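PDB 6BBT: major pilin backbone protein T-antigen, T13 from Streptococcus pyogenes, which forms the backbone shaft of the bacterial pilus, probably as covalently linked subunits whose domains are stiffened by internal isopeptide bonds, and underlies T-antigen serotyping. Local coordinates for residues L11-S16 and K146-E151; T32-P37 and T60-V65; L159-Q164 and Q219-A224; L182-L187 and V205-E210. One frame throughout, in Å; residues are numbered along the deposited sequence.

Interaction 1 of 4, residues L11-S16 and K146-E151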
loop_
_atom_site.group_PDB
_atom_site.type_symbol
_atom_site.label_atom_id
_atom_site.label_comp_id
_atom_site.label_asym_id
_atom_site.label_seq_id
_atom_site.Cartn_x
_atom_site.Cartn_y
_atom_site.Cartn_z
ATOM N N LEU A 11 -8.573 23.492 4.891
ATOM C CA LEU A 11 -9.273 22.265 5.178
ATOM C C LEU A 11 -8.222 21.204 5.513
ATOM O O LEU A 11 -7.474 20.814 4.641
ATOM C CB LEU A 11 -10.061 21.852 3.954
ATOM C CG LEU A 11 -10.733 20.487 3.971
ATOM C CD1 LEU A 11 -11.819 20.435 5.032
ATOM C CD2 LEU A 11 -11.284 20.217 2.586
ATOM N N PRO A 12 -8.155 20.752 6.772
ATOM C CA PRO A 12 -7.258 19.620 7.074
ATOM C C PRO A 12 -7.740 18.289 6.487
ATOM O O PRO A 12 -8.943 18.057 6.380
ATOM C CB PRO A 12 -7.233 19.572 8.607
ATOM C CG PRO A 12 -8.374 20.397 9.069
ATOM C CD PRO A 12 -8.686 21.387 7.991
ATOM N N ILE A 13 -6.787 17.448 6.090
ATOM C CA ILE A 13 -7.034 16.079 5.650
ATOM C C ILE A 13 -6.159 15.150 6.505
ATOM O O ILE A 13 -4.966 15.425 6.710
ATOM C CB ILE A 13 -6.645 15.841 4.166
ATOM C CG1 ILE A 13 -7.257 16.885 3.217
ATOM C CG2 ILE A 13 -7.024 14.424 3.735
ATOM C CD1 ILE A 13 -8.777 16.878 3.140
ATOM N N THR A 14 -6.746 14.070 7.006
ATOM C CA THR A 14 -5.998 13.038 7.707
ATOM C C THR A 14 -6.045 11.772 6.880
ATOM O O THR A 14 -7.077 11.413 6.337
ATOM C CB THR A 14 -6.571 12.776 9.110
ATOM O OG1 THR A 14 -6.337 13.924 9.921
ATOM C CG2 THR A 14 -5.874 11.559 9.804
ATOM N N LYS A 15 -4.905 11.109 6.778
ATOM C CA LYS A 15 -4.821 9.808 6.163
ATOM C C LYS A 15 -4.355 8.844 7.224
ATOM O O LYS A 15 -3.340 9.090 7.857
ATOM C CB LYS A 15 -3.812 9.831 5.024
ATOM C CG LYS A 15 -3.558 8.483 4.379
ATOM C CD LYS A 15 -4.803 7.881 3.754
ATOM C CE LYS A 15 -4.516 6.522 3.138
ATOM N NZ LYS A 15 -5.674 5.935 2.415
ATOM N N SER A 16 -5.083 7.755 7.400
ATOM C CA SER A 16 -4.656 6.665 8.271
ATOM C C SER A 16 -4.454 5.427 7.425
ATOM O O SER A 16 -5.336 5.044 6.658
ATOM C CB SER A 16 -5.690 6.385 9.353
ATOM O OG SER A 16 -5.848 7.534 10.168
ATOM N N LYS A 146 -17.824 16.235 10.665
ATOM C CA LYS A 146 -16.617 15.595 11.188
ATOM C C LYS A 146 -15.422 15.869 10.276
ATOM O O LYS A 146 -15.602 16.110 9.078
ATOM C CB LYS A 146 -16.823 14.091 11.388
ATOM C CG LYS A 146 -17.364 13.371 10.181
ATOM C CD LYS A 146 -17.281 11.859 10.321
ATOM C CE LYS A 146 -18.510 11.255 10.966
ATOM N NZ LYS A 146 -18.571 9.802 10.640
ATOM N N PRO A 147 -14.202 15.847 10.840
ATOM C CA PRO A 147 -13.022 16.092 10.027
ATOM C C PRO A 147 -12.826 15.002 8.972
ATOM O O PRO A 147 -13.271 13.870 9.153
ATOM C CB PRO A 147 -11.880 16.131 11.051
ATOM C CG PRO A 147 -12.376 15.365 12.218
ATOM C CD PRO A 147 -13.857 15.571 12.247
ATOM N N ILE A 148 -12.223 15.370 7.852
ATOM C CA ILE A 148 -11.992 14.424 6.764
ATOM C C ILE A 148 -10.870 13.466 7.153
ATOM O O ILE A 148 -9.780 13.905 7.443
ATOM C CB ILE A 148 -11.637 15.147 5.454
ATOM C CG1 ILE A 148 -12.814 16.053 5.048
ATOM C CG2 ILE A 148 -11.335 14.126 4.359
ATOM C CD1 ILE A 148 -12.722 16.638 3.657
ATOM N N ARG A 149 -11.157 12.169 7.158
ATOM C CA ARG A 149 -10.143 11.139 7.433
ATOM C C ARG A 149 -10.332 10.006 6.451
ATOM O O ARG A 149 -11.385 9.365 6.447
ATOM C CB ARG A 149 -10.295 10.611 8.856
ATOM C CG ARG A 149 -9.458 9.387 9.202
ATOM C CD ARG A 149 -9.688 9.024 10.660
ATOM N NE ARG A 149 -8.858 7.913 11.118
ATOM C CZ ARG A 149 -9.133 6.616 10.963
ATOM N NH1 ARG A 149 -10.240 6.200 10.341
ATOM N NH2 ARG A 149 -8.276 5.714 11.442
ATOM N N PHE A 150 -9.321 9.759 5.623
ATOM C CA PHE A 150 -9.340 8.626 4.707
ATOM C C PHE A 150 -8.587 7.486 5.361
ATOM O O PHE A 150 -7.565 7.719 6.005
ATOM C CB PHE A 150 -8.678 8.995 3.389
ATOM C CG PHE A 150 -9.449 10.005 2.611
ATOM C CD1 PHE A 150 -10.565 9.617 1.886
ATOM C CD2 PHE A 150 -9.080 11.341 2.622
ATOM C CE1 PHE A 150 -11.318 10.555 1.185
ATOM C CE2 PHE A 150 -9.814 12.283 1.916
ATOM C CZ PHE A 150 -10.933 11.885 1.190
ATOM N N GLU A 151 -9.087 6.268 5.211
ATOM C CA GLU A 151 -8.453 5.102 5.813
ATOM C C GLU A 151 -8.105 4.117 4.712
ATOM O O GLU A 151 -8.995 3.650 4.020
ATOM C CB GLU A 151 -9.407 4.471 6.825
ATOM C CG GLU A 151 -8.869 3.232 7.495
ATOM C CD GLU A 151 -9.780 2.744 8.610
ATOM O OE1 GLU A 151 -9.869 3.428 9.639
ATOM O OE2 GLU A 151 -10.403 1.680 8.448
HETATM O O HOH W 1 -11.301 18.000 7.700
HETATM O O HOH W 2 -8.815 15.993 8.967
#
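The ring of Phe150 is met at its edge, close to its own plane, by Ile13 CG2, which lies 3.9 Å from Phe150 CD2; Phe33 packs against the ring and Trp116 meets it edge-to-face. The second flat group, the Arg149 guanidinium, has Ser16 CB over one face, 3.4 Å from Arg149 NH2. Its chain runs extended from CG to NE, carrying the charge along the exposed side of the sheet to Glu151, where Arg149 NH1 and Glu151 OE1 form a salt bridge of 2.9 Å. Ser16 is small enough to fit beneath this arm, and its OG bonds to Asn77. On the buried side, Ile148 lies beside Ile13, and its CD1 also reaches Leu11 CD2 at 4.0 Å; branched aliphatics suit this core. The strands run parallel: Thr14 N bonds to Ile148 O, Phe150 N to Thr14 O, and Ser16 N to Phe150 O at 2.8 Å. Where they splay apart, a water accepts from Ile148 N and donates to Pro12 O. Lys15, bent at chi2 (61°), passes its CD 4.0 Å from Phe150 CB and ends in a covalent link to Asn152 CG. This is the intramolecular isopeptide bond of the Spy0128-like domain. Strands 10-17 and 148-166 are thus tied covalently as well as by hydrogen bonds, which probably stiffens a largely apolar core that keeps the Glu101 carboxylate hydrogen-bonded to the linked nitrogen.

Interaction 2 of 4, residues T32-P37 and T60-V65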
loop_
_atom_site.group_PDB
_atom_site.type_symbol
_atom_site.label_atom_id
_atom_site.label_comp_id
_atom_site.label_asym_id
_atom_site.label_seq_id
_atom_site.Cartn_x
_atom_site.Cartn_y
_atom_site.Cartn_z
ATOM N N THR A 32 -3.251 10.600 -2.995
ATOM C CA THR A 32 -3.601 11.890 -3.529
ATOM C C THR A 32 -5.071 12.160 -3.257
ATOM O O THR A 32 -5.925 11.330 -3.540
ATOM C CB THR A 32 -3.307 11.931 -5.032
ATOM O OG1 THR A 32 -1.897 11.855 -5.211
ATOM C CG2 THR A 32 -3.811 13.232 -5.679
ATOM N N PHE A 33 -5.344 13.331 -2.697
ATOM C CA PHE A 33 -6.706 13.778 -2.477
ATOM C C PHE A 33 -7.007 14.883 -3.491
ATOM O O PHE A 33 -6.132 15.689 -3.819
ATOM C CB PHE A 33 -6.855 14.252 -1.043
ATOM C CG PHE A 33 -6.179 13.344 -0.086
ATOM C CD1 PHE A 33 -6.703 12.095 0.155
ATOM C CD2 PHE A 33 -4.940 13.670 0.443
ATOM C CE1 PHE A 33 -6.040 11.200 0.982
ATOM C CE2 PHE A 33 -4.282 12.790 1.292
ATOM C CZ PHE A 33 -4.837 11.552 1.550
ATOM N N THR A 34 -8.232 14.872 -3.997
ATOM C CA THR A 34 -8.679 15.793 -5.019
ATOM C C THR A 34 -9.848 16.572 -4.456
ATOM O O THR A 34 -10.703 16.015 -3.772
ATOM C CB THR A 34 -9.177 15.056 -6.269
ATOM O OG1 THR A 34 -8.197 14.111 -6.684
ATOM C CG2 THR A 34 -9.407 16.036 -7.407
ATOM N N ILE A 35 -9.889 17.853 -4.788
ATOM C CA ILE A 35 -11.043 18.699 -4.503
ATOM C C ILE A 35 -11.558 19.222 -5.839
ATOM O O ILE A 35 -10.769 19.645 -6.691
ATOM C CB ILE A 35 -10.711 19.825 -3.494
ATOM C CG1 ILE A 35 -11.986 20.563 -3.094
ATOM C CG2 ILE A 35 -9.677 20.802 -4.025
ATOM C CD1 ILE A 35 -11.818 21.366 -1.837
ATOM N N GLU A 36 -12.871 19.122 -6.036
ATOM C CA GLU A 36 -13.535 19.669 -7.221
ATOM C C GLU A 36 -14.829 20.382 -6.812
ATOM O O GLU A 36 -15.371 20.107 -5.739
ATOM C CB GLU A 36 -13.835 18.562 -8.230
ATOM C CG GLU A 36 -14.876 17.543 -7.772
ATOM C CD GLU A 36 -15.091 16.425 -8.773
ATOM O OE1 GLU A 36 -14.280 16.288 -9.713
ATOM O OE2 GLU A 36 -16.078 15.670 -8.623
ATOM N N PRO A 37 -15.331 21.299 -7.669
ATOM C CA PRO A 37 -16.640 21.910 -7.394
ATOM C C PRO A 37 -17.772 20.894 -7.347
ATOM O O PRO A 37 -17.797 19.950 -8.149
ATOM C CB PRO A 37 -16.852 22.857 -8.592
ATOM C CG PRO A 37 -15.496 23.118 -9.151
ATOM C CD PRO A 37 -14.666 21.899 -8.849
ATOM N N THR A 60 -5.112 25.232 -5.436
ATOM C CA THR A 60 -4.394 23.988 -5.683
ATOM C C THR A 60 -5.374 22.857 -5.377
ATOM O O THR A 60 -5.824 22.719 -4.233
ATOM C CB THR A 60 -3.134 23.908 -4.803
ATOM O OG1 THR A 60 -2.222 24.952 -5.187
ATOM C CG2 THR A 60 -2.448 22.548 -4.935
ATOM N N THR A 61 -5.724 22.073 -6.394
ATOM C CA THR A 61 -6.809 21.098 -6.293
ATOM C C THR A 61 -6.363 19.673 -5.896
ATOM O O THR A 61 -7.191 18.770 -5.852
ATOM C CB THR A 61 -7.611 21.039 -7.606
ATOM O OG1 THR A 61 -6.740 20.705 -8.685
ATOM C CG2 THR A 61 -8.288 22.394 -7.885
ATOM N N LYS A 62 -5.065 19.498 -5.628
ATOM C CA LYS A 62 -4.464 18.223 -5.203
ATOM C C LYS A 62 -3.714 18.431 -3.888
ATOM O O LYS A 62 -2.996 19.419 -3.722
ATOM C CB LYS A 62 -3.465 17.703 -6.237
ATOM C CG LYS A 62 -3.966 17.611 -7.668
ATOM C CD LYS A 62 -5.046 16.565 -7.838
ATOM C CE LYS A 62 -5.241 16.259 -9.315
ATOM N NZ LYS A 62 -6.352 15.306 -9.578
ATOM N N ALA A 63 -3.904 17.498 -2.950
ATOM C CA ALA A 63 -3.091 17.390 -1.749
ATOM C C ALA A 63 -2.547 15.942 -1.671
ATOM O O ALA A 63 -3.213 14.994 -2.110
ATOM C CB ALA A 63 -3.919 17.725 -0.531
ATOM N N ILE A 64 -1.331 15.779 -1.161
ATOM C CA ILE A 64 -0.692 14.461 -1.156
ATOM C C ILE A 64 -0.066 14.147 0.196
ATOM O O ILE A 64 0.365 15.051 0.914
ATOM C CB ILE A 64 0.384 14.320 -2.271
ATOM C CG1 ILE A 64 1.601 15.211 -1.995
ATOM C CG2 ILE A 64 -0.202 14.656 -3.640
ATOM C CD1 ILE A 64 2.726 15.024 -3.002
ATOM N N VAL A 65 -0.040 12.862 0.547
ATOM C CA VAL A 65 0.748 12.385 1.690
ATOM C C VAL A 65 1.576 11.226 1.139
ATOM O O VAL A 65 1.179 10.583 0.162
ATOM C CB VAL A 65 -0.085 11.907 2.918
ATOM C CG1 VAL A 65 -0.857 13.044 3.572
ATOM C CG2 VAL A 65 -1.006 10.752 2.562
#
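Phe33 and Ala63 face each other as a hydrogen-bonded pair where two antiparallel strands run side by side in one sheet of the two-sheet beta sandwich of the Spy0128-like domain. Phe33 N bonds to Ala63 O at 2.8 Å and Ala63 N returns the bond to Phe33 O, while Ile35 N donates to Thr61 O at 3.0 Å, just before strand 62-67 begins. Phe33 CD2 lies 3.4 Å from Ala63 O; the small Ala63 suits a site covered by Ser80 and Phe82. Farther along, Val65 CG2 comes to the ring edge near its plane, 4.0 Å from Phe33 CZ. In Ile35, with CG1 anti to the backbone N (chi1 -173°), CG2 falls between N and the carbonyl carbon, 3.7 Å from Thr61 CA, and the longer branch leads away into the core. The other face is the more polar one. Thr32 and Ile64 lie side by side, as do Thr34 and Lys62, and beta-branched residues suit such extended backbone. Lys62 bends at chi2, which lays CD near both threonines and puts NZ 3.6 Å from Thr34 OG1, on the exposed face. In the next shell, strand 93-101 bonds to the far edge of strand 29-37, and Phe82 also covers Ile35. Phe150 and Lys15 hold the Phe33 ring from the facing sheet. On the outer face, Thr32 OG1 rests 3.6 Å from Ile64 CG2.

Interaction 3 of 4, residues L159-Q164 and Q219-A224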
loop_
_atom_site.group_PDB
_atom_site.type_symbol
_atom_site.label_atom_id
_atom_site.label_comp_id
_atom_site.label_asym_id
_atom_site.label_seq_id
_atom_site.Cartn_x
_atom_site.Cartn_y
_atom_site.Cartn_z
ATOM N N LEU A 159 5.398 -16.992 0.887
ATOM C CA LEU A 159 6.049 -17.959 0.044
ATOM C C LEU A 159 6.631 -19.061 0.926
ATOM O O LEU A 159 7.409 -18.787 1.818
ATOM C CB LEU A 159 7.167 -17.297 -0.764
ATOM C CG LEU A 159 8.051 -18.224 -1.612
ATOM C CD1 LEU A 159 7.214 -18.955 -2.641
ATOM C CD2 LEU A 159 9.159 -17.447 -2.293
ATOM N N LYS A 160 6.233 -20.299 0.673
ATOM C CA LYS A 160 6.830 -21.451 1.310
ATOM C C LYS A 160 7.646 -22.195 0.251
ATOM O O LYS A 160 7.207 -22.328 -0.908
ATOM C CB LYS A 160 5.739 -22.336 1.892
ATOM C CG LYS A 160 6.240 -23.637 2.498
ATOM C CD LYS A 160 5.126 -24.344 3.230
ATOM C CE LYS A 160 5.509 -25.773 3.559
ATOM N NZ LYS A 160 4.458 -26.380 4.433
ATOM N N ILE A 161 8.832 -22.652 0.648
ATOM C CA ILE A 161 9.716 -23.403 -0.212
ATOM C C ILE A 161 10.026 -24.707 0.507
ATOM O O ILE A 161 10.530 -24.693 1.634
ATOM C CB ILE A 161 11.015 -22.637 -0.529
ATOM C CG1 ILE A 161 10.702 -21.316 -1.246
ATOM C CG2 ILE A 161 11.956 -23.473 -1.403
ATOM C CD1 ILE A 161 11.882 -20.376 -1.356
ATOM N N GLU A 162 9.717 -25.827 -0.143
ATOM C CA GLU A 162 9.993 -27.144 0.413
ATOM C C GLU A 162 10.843 -27.985 -0.519
ATOM O O GLU A 162 10.709 -27.892 -1.740
ATOM C CB GLU A 162 8.693 -27.870 0.678
ATOM C CG GLU A 162 8.876 -29.070 1.586
ATOM C CD GLU A 162 7.651 -29.930 1.663
ATOM O OE1 GLU A 162 6.537 -29.359 1.675
ATOM O OE2 GLU A 162 7.820 -31.169 1.718
ATOM N N LYS A 163 11.683 -28.834 0.077
ATOM C CA LYS A 163 12.511 -29.783 -0.658
ATOM C C LYS A 163 11.912 -31.190 -0.557
ATOM O O LYS A 163 11.562 -31.647 0.536
ATOM C CB LYS A 163 13.935 -29.775 -0.097
ATOM C CG LYS A 163 14.921 -30.726 -0.776
ATOM C CD LYS A 163 15.309 -30.289 -2.183
ATOM C CE LYS A 163 15.882 -31.453 -2.969
ATOM N NZ LYS A 163 16.346 -31.107 -4.337
ATOM N N GLN A 164 11.801 -31.864 -1.701
ATOM C CA GLN A 164 11.500 -33.294 -1.734
ATOM C C GLN A 164 12.542 -34.053 -2.532
ATOM O O GLN A 164 13.049 -33.559 -3.548
ATOM C CB GLN A 164 10.087 -33.551 -2.252
ATOM C CG GLN A 164 9.128 -33.846 -1.110
ATOM C CD GLN A 164 7.692 -33.546 -1.445
ATOM O OE1 GLN A 164 7.278 -33.620 -2.603
ATOM N NE2 GLN A 164 6.911 -33.204 -0.422
ATOM N N GLN A 219 12.105 -30.732 4.436
ATOM C CA GLN A 219 12.304 -29.502 5.191
ATOM C C GLN A 219 11.769 -28.342 4.356
ATOM O O GLN A 219 11.864 -28.361 3.130
ATOM C CB GLN A 219 13.789 -29.307 5.500
ATOM C CG GLN A 219 14.083 -28.298 6.598
ATOM C CD GLN A 219 15.571 -28.153 6.869
ATOM O OE1 GLN A 219 16.399 -28.645 6.110
ATOM N NE2 GLN A 219 15.915 -27.459 7.945
ATOM N N SER A 220 11.205 -27.343 5.026
ATOM C CA SER A 220 10.688 -26.144 4.367
ATOM C C SER A 220 11.169 -24.867 5.049
ATOM O O SER A 220 11.633 -24.875 6.185
ATOM C CB SER A 220 9.162 -26.153 4.350
ATOM O OG SER A 220 8.643 -26.195 5.663
ATOM N N ILE A 221 11.050 -23.771 4.324
ATOM C CA ILE A 221 11.286 -22.431 4.843
ATOM C C ILE A 221 10.034 -21.626 4.443
ATOM O O ILE A 221 9.356 -21.989 3.476
ATOM C CB ILE A 221 12.633 -21.934 4.266
ATOM C CG1 ILE A 221 13.294 -20.928 5.169
ATOM C CG2 ILE A 221 12.505 -21.428 2.827
ATOM C CD1 ILE A 221 14.732 -20.663 4.765
ATOM N N MET A 222 9.665 -20.601 5.212
ATOM C CA MET A 222 8.504 -19.770 4.845
ATOM C C MET A 222 8.736 -18.299 5.136
ATOM O O MET A 222 9.258 -17.933 6.187
ATOM C CB MET A 222 7.213 -20.211 5.543
ATOM C CG MET A 222 5.973 -19.471 5.006
ATOM S SD MET A 222 4.446 -19.666 5.950
ATOM C CE MET A 222 5.119 -19.970 7.569
ATOM N N LEU A 223 8.337 -17.463 4.182
ATOM C CA LEU A 223 8.305 -16.026 4.355
ATOM C C LEU A 223 6.828 -15.742 4.471
ATOM O O LEU A 223 6.113 -15.843 3.474
ATOM C CB LEU A 223 8.941 -15.302 3.160
ATOM C CG LEU A 223 10.408 -15.666 2.901
ATOM C CD1 LEU A 223 10.500 -16.726 1.813
ATOM C CD2 LEU A 223 11.264 -14.466 2.510
ATOM N N ALA A 224 6.358 -15.395 5.666
ATOM C CA ALA A 224 4.903 -15.354 5.944
ATOM C C ALA A 224 4.244 -13.987 5.743
ATOM O O ALA A 224 3.010 -13.905 5.704
ATOM C CB ALA A 224 4.626 -15.842 7.359
#
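With CG anti to the backbone N (chi1 176°) and an extended chain beyond it, Lys160 leans diagonally over the neighbouring strand, its CE 3.8 Å from Ser220 CB. Glu162, also extended, brings its CG 3.4 Å from Gln219 O and alongside Ser220. A serine suits this spot, since a small side chain leaves room for the aliphatic parts of both longer neighbours. On the opposite face the residues are apolar: Ile161 CB meets Ile221 CG2 at 3.9 Å, and Leu159 CB faces Leu223 CD1. The backbones are antiparallel, at 172°, with Leu159-Leu223 and Ile161-Ile221 as doubly hydrogen-bonded pairs; Lys163 N then bonds to Gln219 O at 3.1 Å. The later part of strand 148-166 is an inner strand of the second pilin domain, the DUF7601 family of the transthyretin clan, since strand 271-279 pairs with its other edge. Tyr232 and Leu234 of strand 231-236 cover Leu159 and Ile161 from the facing sheet, as expected in a sandwich of two sheets. Lys163 bends at chi2 into this interior, where its NZ is joined covalently to Asn277 CG, a second intramolecular isopeptide bond. The ring of Phe176 packs against the lysine side chain near the link, and Glu236 makes a weak hydrogen bond to NZ.

Interaction 4 of 4, residues L182-L187 and V205-E210; sequences LEASAL and VVIGQE
Ile207 CG2 is the bump at the centre of this contact: it settles into the bend of the chain at Leu182-Ala184, 3.6 Å from both Leu182 O and Ala184 CA. Ala184 offers a low surface here, its CB standing 3.9 Å from the same methyl, so the two segments can approach closely as they leave their strands. The bump from the other segment is Leu182. With CG anti to the carbonyl carbon (chi1 -54°), its side chain is directed across the gap; CD1 meets Val205 CG1 at 4.0 Å, the two side chains crossing at about a right angle, while CB lies near Ile207 CG1. Branched apolar residues suit this interlocking, because their methyls pack between one another and against the backbone. Polar ties are few. Gly208 N donates to Leu182 O at 2.7 Å, nearly in line with the C=O bond though bent at the hydrogen. Gly208 occupies the third position of a type II beta turn, Val206 to Gln209, and its positive phi (91°) is readily reached by glycine. Between the turn and the strand end a water accepts from Leu182 N and donates to Val206 O and to Gln209 O, at 2.6 Å from the latter. No helices surround the contact: strand 193-198 pairs with Val205 and sends Val194 against Leu182 and Ile207, while strand 231-236 flanks Leu182 with Tyr232.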
loop_
_atom_site.group_PDB
_atom_site.type_symbol
_atom_site.label_atom_id
_atom_site.label_comp_id
_atom_site.label_asym_id
_atom_site.label_seq_id
_atom_site.Cartn_x
_atom_site.Cartn_y
_atom_site.Cartn_z
ATOM N N LEU A 182 15.166 -11.410 -3.227
ATOM C CA LEU A 182 13.968 -10.616 -3.391
ATOM C C LEU A 182 14.441 -9.346 -4.078
ATOM O O LEU A 182 15.286 -8.638 -3.533
ATOM C CB LEU A 182 13.358 -10.305 -2.035
ATOM C CG LEU A 182 13.051 -11.463 -1.094
ATOM C CD1 LEU A 182 12.384 -10.904 0.136
ATOM C CD2 LEU A 182 12.161 -12.510 -1.734
ATOM N N GLU A 183 13.955 -9.068 -5.281
ATOM C CA GLU A 183 14.435 -7.891 -6.017
ATOM C C GLU A 183 13.686 -6.685 -5.508
ATOM O O GLU A 183 12.493 -6.774 -5.241
ATOM C CB GLU A 183 14.192 -7.997 -7.525
ATOM C CG GLU A 183 14.708 -9.247 -8.192
ATOM C CD GLU A 183 16.207 -9.298 -8.343
ATOM O OE1 GLU A 183 16.674 -10.327 -8.865
ATOM O OE2 GLU A 183 16.914 -8.329 -7.968
ATOM N N ALA A 184 14.378 -5.565 -5.385
ATOM C CA ALA A 184 13.729 -4.310 -5.045
ATOM C C ALA A 184 12.707 -3.887 -6.130
ATOM O O ALA A 184 12.855 -4.210 -7.318
ATOM C CB ALA A 184 14.783 -3.224 -4.821
ATOM N N SER A 185 11.632 -3.237 -5.686
ATOM C CA SER A 185 10.656 -2.587 -6.563
ATOM C C SER A 185 10.588 -1.133 -6.157
ATOM O O SER A 185 11.230 -0.726 -5.184
ATOM C CB SER A 185 9.276 -3.242 -6.416
ATOM O OG SER A 185 8.682 -2.979 -5.139
ATOM N N ALA A 186 9.781 -0.348 -6.857
ATOM C CA ALA A 186 9.541 1.043 -6.447
ATOM C C ALA A 186 8.876 1.156 -5.060
ATOM O O ALA A 186 9.113 2.115 -4.323
ATOM C CB ALA A 186 8.677 1.756 -7.482
ATOM N N LEU A 187 8.060 0.169 -4.708
ATOM C CA LEU A 187 7.352 0.155 -3.427
ATOM C C LEU A 187 8.164 -0.390 -2.262
ATOM O O LEU A 187 7.915 0.011 -1.133
ATOM C CB LEU A 187 6.100 -0.701 -3.504
ATOM C CG LEU A 187 4.875 -0.338 -4.378
ATOM C CD1 LEU A 187 3.593 -0.729 -3.632
ATOM C CD2 LEU A 187 4.782 1.118 -4.740
ATOM N N VAL A 205 15.596 -11.495 5.833
ATOM C CA VAL A 205 16.091 -11.476 4.475
ATOM C C VAL A 205 16.148 -10.005 4.058
ATOM O O VAL A 205 15.162 -9.296 4.176
ATOM C CB VAL A 205 15.165 -12.254 3.538
ATOM C CG1 VAL A 205 15.671 -12.188 2.095
ATOM C CG2 VAL A 205 15.059 -13.695 4.006
ATOM N N VAL A 206 17.298 -9.546 3.588
ATOM C CA VAL A 206 17.427 -8.177 3.121
ATOM C C VAL A 206 17.100 -8.150 1.623
ATOM O O VAL A 206 17.678 -8.912 0.831
ATOM C CB VAL A 206 18.847 -7.614 3.359
ATOM C CG1 VAL A 206 18.938 -6.167 2.870
ATOM C CG2 VAL A 206 19.216 -7.713 4.830
ATOM N N ILE A 207 16.179 -7.270 1.243
ATOM C CA ILE A 207 15.792 -7.087 -0.162
ATOM C C ILE A 207 16.994 -6.626 -0.981
ATOM O O ILE A 207 17.727 -5.757 -0.565
ATOM C CB ILE A 207 14.653 -6.067 -0.307
ATOM C CG1 ILE A 207 13.362 -6.675 0.247
ATOM C CG2 ILE A 207 14.454 -5.663 -1.767
ATOM C CD1 ILE A 207 12.215 -5.704 0.370
ATOM N N GLY A 208 17.178 -7.261 -2.128
ATOM C CA GLY A 208 18.187 -6.874 -3.127
ATOM C C GLY A 208 19.531 -7.524 -2.998
ATOM O O GLY A 208 20.507 -7.005 -3.549
ATOM N N GLN A 209 19.613 -8.622 -2.244
ATOM C CA GLN A 209 20.856 -9.399 -2.139
ATOM C C GLN A 209 20.548 -10.864 -1.938
ATOM O O GLN A 209 19.500 -11.216 -1.421
ATOM C CB GLN A 209 21.763 -8.883 -0.990
ATOM C CG GLN A 209 21.185 -9.121 0.400
ATOM C CD GLN A 209 21.892 -8.358 1.514
ATOM O OE1 GLN A 209 22.004 -7.135 1.484
ATOM N NE2 GLN A 209 22.370 -9.091 2.510
ATOM N N GLU A 210 21.486 -11.707 -2.328
ATOM C CA GLU A 210 21.344 -13.137 -2.222
ATOM C C GLU A 210 21.230 -13.572 -0.768
ATOM O O GLU A 210 21.983 -13.090 0.081
ATOM C CB GLU A 210 22.536 -13.827 -2.876
ATOM C CG GLU A 210 22.545 -13.656 -4.381
ATOM C CD GLU A 210 23.543 -14.558 -5.084
ATOM O OE1 GLU A 210 24.381 -15.217 -4.421
ATOM O OE2 GLU A 210 23.476 -14.611 -6.323
HETATM O O HOH W 3 17.000 -10.750 -1.107
#

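How the interactions relate
Interactions 1 and 2 belong to the Spy0128-like domain, and interactions 3 and 4 to the DUF7601 domain on the other side of the chain's centre. Interaction 1 is the most buried; the other three are partly buried. Interactions 1 and 2 press together across the sandwich, where Phe150 CD2 comes 3.5 Å from Phe33 CE1, and interaction 2 is nested inside the chain loop that interaction 1 closes. Interactions 1 and 3 share strand 148-166, which runs through both domains, yet their centres are 41 Å apart; each includes an isopeptide lysine. Interaction 4 has one direct backbone bond, a water and apolar packing, unlike the regular strand pairing elsewhere.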